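Long-range contacts in beta-N-acetylhexosaminidase (Streptomyces plicatus, PDB 1JAK), which removes terminal N-acetylhexosamine residues from glycosides as a family 20 glycoside hydrolase, by substrate-assisted catalysis: residues Pro36-Thr44 and Asp103-Ile111; Val418-Pro428 and Pro464-Leu472. All coordinates share one frame; numbering follows the deposited sequence.

Contact 1 of 2, residues Pro36-Thr44 and Asp103-Ile111; sequences PGGAPYRIT and DSGPAGVTI
Tyr41 packs against the tip of a beta hairpin, lying across Gly105, Gly108 and Val109, while Ala39 meets Pro106 at the turn. The hairpin joins strands 100-105 and 108-113 through a type I turn, Gly105 to Gly108, closed by Gly108 N to Gly105 O at 2.8 Å. It belongs to the mixed sheet of the smaller family 20 domain, in which strand 145-153 pairs antiparallel with both 41-42 and 100-105. No hydrogen bond joins the two segments directly, so the interface rests on ring, methyl and CH contacts.

With CG anti to the backbone N (chi1 173°), the Tyr41 ring is carried across the hairpin and receives Gly108 CA over one face, 3.3 Å from Tyr41 CD1. The Val109 backbone N lies over the centre of that face, and at the ring's edge Pro106 O comes near its plane. Val109 adds an apolar contact: its CG2 branch, beside the backbone N, meets Tyr41 CD2 at 3.5 Å, the two side chains crossing at about a right angle.

The polar ends are satisfied outside the pair. Tyr41 OH bonds to Thr47 OG1, and Ser104 OG, 3.7 Å from Tyr41 CB, bonds mainly to the Ala147 carbonyl, with Val146 O a second acceptor nearby. Gly105 O, which accepts the turn's closing bond, also approaches Tyr41 CB at 3.2 Å.

At the more exposed end, Ala39 CB rests on Pro106 CG at 3.7 Å. Beside this apolar pair the Ala39 carbonyl takes a CA-H...O contact: Gly105 CA stands 3.4 Å from Ala39 O, with a nearly straight angle of 165° at the hydrogen.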
loop_
_atom_site.group_PDB
_atom_site.type_symbol
_atom_site.label_atom_id
_atom_site.label_comp_id
_atom_site.label_asym_id
_atom_site.label_seq_id
_atom_site.Cartn_x
_atom_site.Cartn_y
_atom_site.Cartn_z
ATOM N N PRO A 36 -14.771 17.724 18.648
ATOM C CA PRO A 36 -13.883 18.220 19.703
ATOM C C PRO A 36 -14.638 18.811 20.887
ATOM O O PRO A 36 -15.732 19.357 20.731
ATOM C CB PRO A 36 -13.034 19.257 18.975
ATOM C CG PRO A 36 -13.987 19.802 17.953
ATOM C CD PRO A 36 -14.656 18.550 17.432
ATOM N N GLY A 37 -14.050 18.695 22.071
ATOM C CA GLY A 37 -14.691 19.234 23.253
ATOM C C GLY A 37 -14.004 18.841 24.540
ATOM O O GLY A 37 -13.397 17.775 24.636
ATOM N N GLY A 38 -14.096 19.716 25.536
ATOM C CA GLY A 38 -13.489 19.436 26.823
ATOM C C GLY A 38 -11.979 19.537 26.849
ATOM O O GLY A 38 -11.348 20.001 25.894
ATOM N N ALA A 39 -11.400 19.095 27.961
ATOM C CA ALA A 39 -9.960 19.126 28.150
ATOM C C ALA A 39 -9.322 17.901 27.510
ATOM O O ALA A 39 -9.973 16.880 27.311
ATOM C CB ALA A 39 -9.632 19.173 29.635
ATOM N N PRO A 40 -8.029 17.988 27.185
ATOM C CA PRO A 40 -7.325 16.867 26.562
ATOM C C PRO A 40 -6.881 15.831 27.580
ATOM O O PRO A 40 -7.044 16.016 28.790
ATOM C CB PRO A 40 -6.132 17.547 25.915
ATOM C CG PRO A 40 -5.782 18.581 26.945
ATOM C CD PRO A 40 -7.143 19.162 27.297
ATOM N N TYR A 41 -6.334 14.731 27.078
ATOM C CA TYR A 41 -5.796 13.698 27.943
ATOM C C TYR A 41 -4.299 13.926 27.890
ATOM O O TYR A 41 -3.775 14.434 26.893
ATOM C CB TYR A 41 -6.098 12.291 27.421
ATOM C CG TYR A 41 -5.403 11.212 28.229
ATOM C CD1 TYR A 41 -5.683 11.046 29.587
ATOM C CD2 TYR A 41 -4.444 10.381 27.650
ATOM C CE1 TYR A 41 -5.024 10.080 30.349
ATOM C CE2 TYR A 41 -3.778 9.412 28.403
ATOM C CZ TYR A 41 -4.073 9.268 29.752
ATOM O OH TYR A 41 -3.415 8.322 30.508
ATOM N N ARG A 42 -3.605 13.561 28.958
ATOM C CA ARG A 42 -2.166 13.728 28.999
ATOM C C ARG A 42 -1.558 12.420 29.471
ATOM O O ARG A 42 -1.858 11.955 30.570
ATOM C CB ARG A 42 -1.791 14.845 29.972
ATOM C CG ARG A 42 -0.343 15.291 29.892
ATOM C CD ARG A 42 0.039 16.050 31.150
ATOM N NE ARG A 42 1.221 16.884 30.971
ATOM C CZ ARG A 42 1.182 18.178 30.670
ATOM N NH1 ARG A 42 0.016 18.794 30.511
ATOM N NH2 ARG A 42 2.311 18.863 30.541
ATOM N N ILE A 43 -0.726 11.809 28.637
ATOM C CA ILE A 43 -0.083 10.564 29.033
ATOM C C ILE A 43 1.016 10.925 30.026
ATOM O O ILE A 43 1.821 11.822 29.763
ATOM C CB ILE A 43 0.570 9.844 27.831
ATOM C CG1 ILE A 43 -0.466 9.602 26.731
ATOM C CG2 ILE A 43 1.171 8.520 28.288
ATOM C CD1 ILE A 43 0.098 8.895 25.506
ATOM N N THR A 44 1.033 10.254 31.175
ATOM C CA THR A 44 2.066 10.502 32.176
ATOM C C THR A 44 2.817 9.199 32.441
ATOM O O THR A 44 2.391 8.132 32.001
ATOM C CB THR A 44 1.476 11.082 33.491
ATOM O OG1 THR A 44 0.477 10.205 34.015
ATOM C CG2 THR A 44 0.860 12.453 33.231
ATOM N N ASP A 103 -12.338 8.233 22.105
ATOM C CA ASP A 103 -12.783 9.225 23.075
ATOM C C ASP A 103 -11.564 9.700 23.854
ATOM O O ASP A 103 -10.743 8.890 24.285
ATOM C CB ASP A 103 -13.810 8.608 24.029
ATOM C CG ASP A 103 -15.059 8.127 23.314
ATOM O OD1 ASP A 103 -15.705 8.945 22.629
ATOM O OD2 ASP A 103 -15.397 6.932 23.440
ATOM N N SER A 104 -11.441 11.013 24.028
ATOM C CA SER A 104 -10.305 11.583 24.743
ATOM C C SER A 104 -10.710 12.651 25.751
ATOM O O SER A 104 -11.526 13.522 25.457
ATOM C CB SER A 104 -9.310 12.187 23.750
ATOM O OG SER A 104 -8.246 12.831 24.428
ATOM N N GLY A 105 -10.113 12.580 26.936
ATOM C CA GLY A 105 -10.407 13.541 27.981
ATOM C C GLY A 105 -9.551 13.266 29.203
ATOM O O GLY A 105 -8.746 12.337 29.195
ATOM N N PRO A 106 -9.700 14.058 30.275
ATOM C CA PRO A 106 -8.912 13.855 31.494
ATOM C C PRO A 106 -9.023 12.440 32.057
ATOM O O PRO A 106 -8.099 11.951 32.708
ATOM C CB PRO A 106 -9.489 14.897 32.449
ATOM C CG PRO A 106 -9.890 16.008 31.523
ATOM C CD PRO A 106 -10.555 15.252 30.395
ATOM N N ALA A 107 -10.153 11.787 31.801
ATOM C CA ALA A 107 -10.385 10.435 32.300
ATOM C C ALA A 107 -9.616 9.381 31.512
ATOM O O ALA A 107 -9.588 8.209 31.895
ATOM C CB ALA A 107 -11.878 10.119 32.277
ATOM N N GLY A 108 -8.996 9.803 30.413
ATOM C CA GLY A 108 -8.225 8.882 29.598
ATOM C C GLY A 108 -8.635 8.840 28.137
ATOM O O GLY A 108 -9.530 9.568 27.700
ATOM N N VAL A 109 -7.954 7.996 27.374
ATOM C CA VAL A 109 -8.262 7.828 25.960
ATOM C C VAL A 109 -8.781 6.414 25.776
ATOM O O VAL A 109 -8.163 5.452 26.235
ATOM C CB VAL A 109 -7.014 8.020 25.066
ATOM C CG1 VAL A 109 -7.323 7.585 23.637
ATOM C CG2 VAL A 109 -6.590 9.479 25.077
ATOM N N THR A 110 -9.931 6.292 25.126
ATOM C CA THR A 110 -10.515 4.987 24.880
ATOM C C THR A 110 -10.772 4.796 23.396
ATOM O O THR A 110 -11.419 5.626 22.757
ATOM C CB THR A 110 -11.849 4.810 25.626
ATOM O OG1 THR A 110 -11.626 4.925 27.036
ATOM C CG2 THR A 110 -12.450 3.442 25.324
ATOM N N ILE A 111 -10.243 3.706 22.856
ATOM C CA ILE A 111 -10.442 3.373 21.453
ATOM C C ILE A 111 -11.316 2.128 21.449
ATOM O O ILE A 111 -10.939 1.092 21.996
ATOM C CB ILE A 111 -9.108 3.073 20.744
ATOM C CG1 ILE A 111 -8.250 4.340 20.709
ATOM C CG2 ILE A 111 -9.371 2.568 19.323
ATOM C CD1 ILE A 111 -6.861 4.132 20.131
#

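Contact 2 of 2, residues Val418-Pro428 and Pro464-Leu472; sequences VEVQRSYDWDP and PRLPGVAEL
Arg465 runs along Ser423 to reach the Val418 carbonyl, at one end of a buried contact between two nearly parallel helices of the catalytic barrel domain. The axes of 420-424 and 465-472 come within 9.1 Å and cross at -20°.

From its base outward, Arg465 CB lies 3.8 Å from Ser423 OG, and CG passes the Ser423 CB and OG. CD also touches Ser423 CB, and approaches Val418 O at 3.8 Å. The bend at chi3 (-63°) turns the guanidinium toward the start of 418-428, where Val418 O meets its edge near the plane: Arg465 NH1 to Val418 O is 2.9 Å, but the bond is weak, bent to 129° at the hydrogen. The same NH1 bonds to Met402 O, its stronger partner. Between the two helices one water donates to both Ser423 OG and Arg465 O, bridging them; Ser423 OG also bonds to Arg397 O.

Farther along, Tyr424 OH donates to Glu471 OE2 at 2.8 Å, reaching it on the anti side and somewhat out of the carboxylate plane, with ring and carboxylate steeply inclined to each other. Glu471 OE1 is paired with Arg488, so both carboxylate oxygens are held. Leu472 splits its two methyls: CD1 sits over one face of the Trp426 indole, toward the rim, 3.3 Å from Trp426 NE1, while CD2 packs 3.4 Å from Tyr424 O. Trp426 NE1 is itself bonded to Ser423 O at 2.8 Å, a bond that ties the indole to the end of its own helix, its face turned to the methyl.

Around this pair, helix 482-490 meets Val420 and Glu471, helix 493-499 covers Pro464 through Trp496, and barrel strand 440-447 receives Val469 and Pro428.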
loop_
_atom_site.group_PDB
_atom_site.type_symbol
_atom_site.label_atom_id
_atom_site.label_comp_id
_atom_site.label_asym_id
_atom_site.label_seq_id
_atom_site.Cartn_x
_atom_site.Cartn_y
_atom_site.Cartn_z
ATOM N N VAL A 418 3.431 15.217 -11.665
ATOM C CA VAL A 418 2.348 15.047 -10.712
ATOM C C VAL A 418 2.665 15.674 -9.365
ATOM O O VAL A 418 3.309 15.055 -8.517
ATOM C CB VAL A 418 2.034 13.543 -10.522
ATOM C CG1 VAL A 418 0.859 13.360 -9.566
ATOM C CG2 VAL A 418 1.721 12.906 -11.877
ATOM N N GLU A 419 2.229 16.917 -9.179
ATOM C CA GLU A 419 2.449 17.601 -7.914
ATOM C C GLU A 419 1.473 17.062 -6.877
ATOM O O GLU A 419 0.599 16.248 -7.184
ATOM C CB GLU A 419 2.275 19.117 -8.065
ATOM C CG GLU A 419 3.594 19.893 -8.129
ATOM C CD GLU A 419 4.282 20.035 -6.772
ATOM O OE1 GLU A 419 3.799 19.446 -5.782
ATOM O OE2 GLU A 419 5.311 20.744 -6.698
ATOM N N VAL A 420 1.628 17.524 -5.648
ATOM C CA VAL A 420 0.790 17.066 -4.553
ATOM C C VAL A 420 -0.706 17.297 -4.758
ATOM O O VAL A 420 -1.508 16.401 -4.506
ATOM C CB VAL A 420 1.243 17.713 -3.236
ATOM C CG1 VAL A 420 0.431 17.160 -2.071
ATOM C CG2 VAL A 420 2.728 17.441 -3.027
ATOM N N GLN A 421 -1.095 18.478 -5.224
ATOM C CA GLN A 421 -2.518 18.724 -5.423
ATOM C C GLN A 421 -3.125 17.795 -6.466
ATOM O O GLN A 421 -4.196 17.235 -6.249
ATOM C CB GLN A 421 -2.795 20.183 -5.812
ATOM C CG GLN A 421 -4.283 20.433 -6.052
ATOM C CD GLN A 421 -4.642 21.897 -6.240
ATOM O OE1 GLN A 421 -3.775 22.770 -6.275
ATOM N NE2 GLN A 421 -5.936 22.168 -6.365
ATOM N N ARG A 422 -2.444 17.614 -7.594
ATOM C CA ARG A 422 -2.975 16.740 -8.636
ATOM C C ARG A 422 -3.193 15.317 -8.123
ATOM O O ARG A 422 -4.191 14.673 -8.444
ATOM C CB ARG A 422 -2.036 16.698 -9.849
ATOM C CG ARG A 422 -2.597 15.862 -11.001
ATOM C CD ARG A 422 -1.641 15.778 -12.180
ATOM N NE ARG A 422 -2.243 15.072 -13.312
ATOM C CZ ARG A 422 -3.192 15.580 -14.093
ATOM N NH1 ARG A 422 -3.654 16.806 -13.872
ATOM N NH2 ARG A 422 -3.682 14.862 -15.096
ATOM N N SER A 423 -2.260 14.831 -7.314
ATOM C CA SER A 423 -2.355 13.481 -6.778
ATOM C C SER A 423 -3.558 13.292 -5.853
ATOM O O SER A 423 -4.143 12.213 -5.798
ATOM C CB SER A 423 -1.069 13.136 -6.020
ATOM O OG SER A 423 -1.090 11.798 -5.558
ATOM N N TYR A 424 -3.931 14.357 -5.150
ATOM C CA TYR A 424 -5.035 14.324 -4.189
ATOM C C TYR A 424 -6.397 14.795 -4.687
ATOM O O TYR A 424 -7.434 14.237 -4.318
ATOM C CB TYR A 424 -4.657 15.185 -2.974
ATOM C CG TYR A 424 -5.767 15.397 -1.961
ATOM C CD1 TYR A 424 -6.037 14.440 -0.984
ATOM C CD2 TYR A 424 -6.551 16.554 -1.985
ATOM C CE1 TYR A 424 -7.056 14.625 -0.050
ATOM C CE2 TYR A 424 -7.581 16.751 -1.055
ATOM C CZ TYR A 424 -7.824 15.783 -0.091
ATOM O OH TYR A 424 -8.820 15.970 0.843
ATOM N N ASP A 425 -6.385 15.821 -5.528
ATOM C CA ASP A 425 -7.606 16.456 -6.000
ATOM C C ASP A 425 -8.523 15.765 -7.010
ATOM O O ASP A 425 -8.716 16.256 -8.123
ATOM C CB ASP A 425 -7.254 17.859 -6.499
ATOM C CG ASP A 425 -8.329 18.878 -6.182
ATOM O OD1 ASP A 425 -9.300 18.529 -5.473
ATOM O OD2 ASP A 425 -8.193 20.033 -6.635
ATOM N N TRP A 426 -9.098 14.636 -6.612
ATOM C CA TRP A 426 -10.041 13.911 -7.456
ATOM C C TRP A 426 -10.945 13.021 -6.605
ATOM O O TRP A 426 -10.687 12.817 -5.417
ATOM C CB TRP A 426 -9.324 13.093 -8.546
ATOM C CG TRP A 426 -8.285 12.115 -8.074
ATOM C CD1 TRP A 426 -7.054 12.406 -7.559
ATOM C CD2 TRP A 426 -8.378 10.685 -8.108
ATOM N NE1 TRP A 426 -6.374 11.245 -7.272
ATOM C CE2 TRP A 426 -7.164 10.175 -7.597
ATOM C CE3 TRP A 426 -9.370 9.785 -8.520
ATOM C CZ2 TRP A 426 -6.916 8.802 -7.486
ATOM C CZ3 TRP A 426 -9.123 8.420 -8.411
ATOM C CH2 TRP A 426 -7.901 7.942 -7.895
ATOM N N ASP A 427 -12.014 12.512 -7.214
ATOM C CA ASP A 427 -12.988 11.673 -6.519
ATOM C C ASP A 427 -13.100 10.309 -7.198
ATOM O O ASP A 427 -13.550 10.215 -8.340
ATOM C CB ASP A 427 -14.351 12.384 -6.532
ATOM C CG ASP A 427 -15.444 11.601 -5.819
ATOM O OD1 ASP A 427 -15.184 10.484 -5.327
ATOM O OD2 ASP A 427 -16.581 12.119 -5.756
ATOM N N PRO A 428 -12.689 9.233 -6.505
ATOM C CA PRO A 428 -12.762 7.888 -7.087
ATOM C C PRO A 428 -14.142 7.504 -7.629
ATOM O O PRO A 428 -14.247 6.794 -8.628
ATOM C CB PRO A 428 -12.335 6.988 -5.931
ATOM C CG PRO A 428 -11.361 7.848 -5.180
ATOM C CD PRO A 428 -12.049 9.197 -5.175
ATOM N N PRO A 464 5.374 13.636 0.022
ATOM C CA PRO A 464 4.089 13.643 0.730
ATOM C C PRO A 464 2.807 13.173 0.035
ATOM O O PRO A 464 1.718 13.427 0.548
ATOM C CB PRO A 464 3.971 15.099 1.145
ATOM C CG PRO A 464 4.426 15.786 -0.119
ATOM C CD PRO A 464 5.645 14.966 -0.559
ATOM N N ARG A 465 2.904 12.498 -1.104
ATOM C CA ARG A 465 1.692 12.057 -1.795
ATOM C C ARG A 465 1.025 10.807 -1.213
ATOM O O ARG A 465 -0.183 10.614 -1.373
ATOM C CB ARG A 465 1.993 11.845 -3.284
ATOM C CG ARG A 465 2.339 13.142 -4.016
ATOM C CD ARG A 465 2.801 12.895 -5.455
ATOM N NE ARG A 465 4.032 12.107 -5.500
ATOM C CZ ARG A 465 4.767 11.922 -6.592
ATOM N NH1 ARG A 465 4.404 12.469 -7.745
ATOM N NH2 ARG A 465 5.869 11.186 -6.531
ATOM N N LEU A 466 1.801 9.971 -0.528
ATOM C CA LEU A 466 1.273 8.735 0.055
ATOM C C LEU A 466 0.053 8.925 0.967
ATOM O O LEU A 466 -0.934 8.197 0.849
ATOM C CB LEU A 466 2.384 8.005 0.824
ATOM C CG LEU A 466 2.033 6.636 1.412
ATOM C CD1 LEU A 466 1.826 5.625 0.293
ATOM C CD2 LEU A 466 3.159 6.182 2.334
ATOM N N PRO A 467 0.101 9.896 1.896
ATOM C CA PRO A 467 -1.049 10.105 2.787
ATOM C C PRO A 467 -2.314 10.505 2.024
ATOM O O PRO A 467 -3.426 10.135 2.406
ATOM C CB PRO A 467 -0.577 11.226 3.719
ATOM C CG PRO A 467 0.915 11.087 3.710
ATOM C CD PRO A 467 1.219 10.782 2.265
ATOM N N GLY A 468 -2.130 11.265 0.950
ATOM C CA GLY A 468 -3.257 11.721 0.155
ATOM C C GLY A 468 -4.052 10.600 -0.485
ATOM O O GLY A 468 -5.283 10.628 -0.484
ATOM N N VAL A 469 -3.361 9.610 -1.042
ATOM C CA VAL A 469 -4.052 8.493 -1.674
ATOM C C VAL A 469 -4.778 7.673 -0.609
ATOM O O VAL A 469 -5.850 7.118 -0.857
ATOM C CB VAL A 469 -3.073 7.599 -2.450
ATOM C CG1 VAL A 469 -3.840 6.504 -3.191
ATOM C CG2 VAL A 469 -2.274 8.451 -3.434
ATOM N N ALA A 470 -4.193 7.604 0.583
ATOM C CA ALA A 470 -4.813 6.877 1.682
ATOM C C ALA A 470 -6.125 7.568 2.041
ATOM O O ALA A 470 -7.129 6.909 2.324
ATOM C CB ALA A 470 -3.882 6.852 2.892
ATOM N N GLU A 471 -6.119 8.898 2.029
ATOM C CA GLU A 471 -7.329 9.647 2.346
ATOM C C GLU A 471 -8.417 9.384 1.312
ATOM O O GLU A 471 -9.585 9.217 1.660
ATOM C CB GLU A 471 -7.051 11.152 2.424
ATOM C CG GLU A 471 -8.327 11.973 2.632
ATOM C CD GLU A 471 -8.100 13.247 3.420
ATOM O OE1 GLU A 471 -7.386 13.190 4.444
ATOM O OE2 GLU A 471 -8.647 14.302 3.029
ATOM N N LEU A 472 -8.042 9.345 0.037
ATOM C CA LEU A 472 -9.024 9.086 -1.010
ATOM C C LEU A 472 -9.679 7.729 -0.779
ATOM O O LEU A 472 -10.867 7.550 -1.041
ATOM C CB LEU A 472 -8.360 9.117 -2.391
ATOM C CG LEU A 472 -7.801 10.471 -2.832
ATOM C CD1 LEU A 472 -7.191 10.339 -4.222
ATOM C CD2 LEU A 472 -8.910 11.511 -2.844
HETATM O O HOH W 1 -2.006 12.050 -2.839
#

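The two contacts belong to different domains and do not touch: their centres are 31 Å apart and their nearest atoms about 16 Å. Contact 1 lies far out, its centre 31 Å from the centre of the chain, and joins strands of the smaller domain. Contact 2 lies about 14 Å from the chain centre, within the catalytic barrel domain, and is the one nearer the active site. The Val418 side chain is about 10 Å from the bound inhibitor IFG, and Arg465 bonds to the carbonyl of Met402, a pocket residue. Contact 2 is thus consistent with a second shell behind that pocket wall, whereas contact 1 is local to its own sheet.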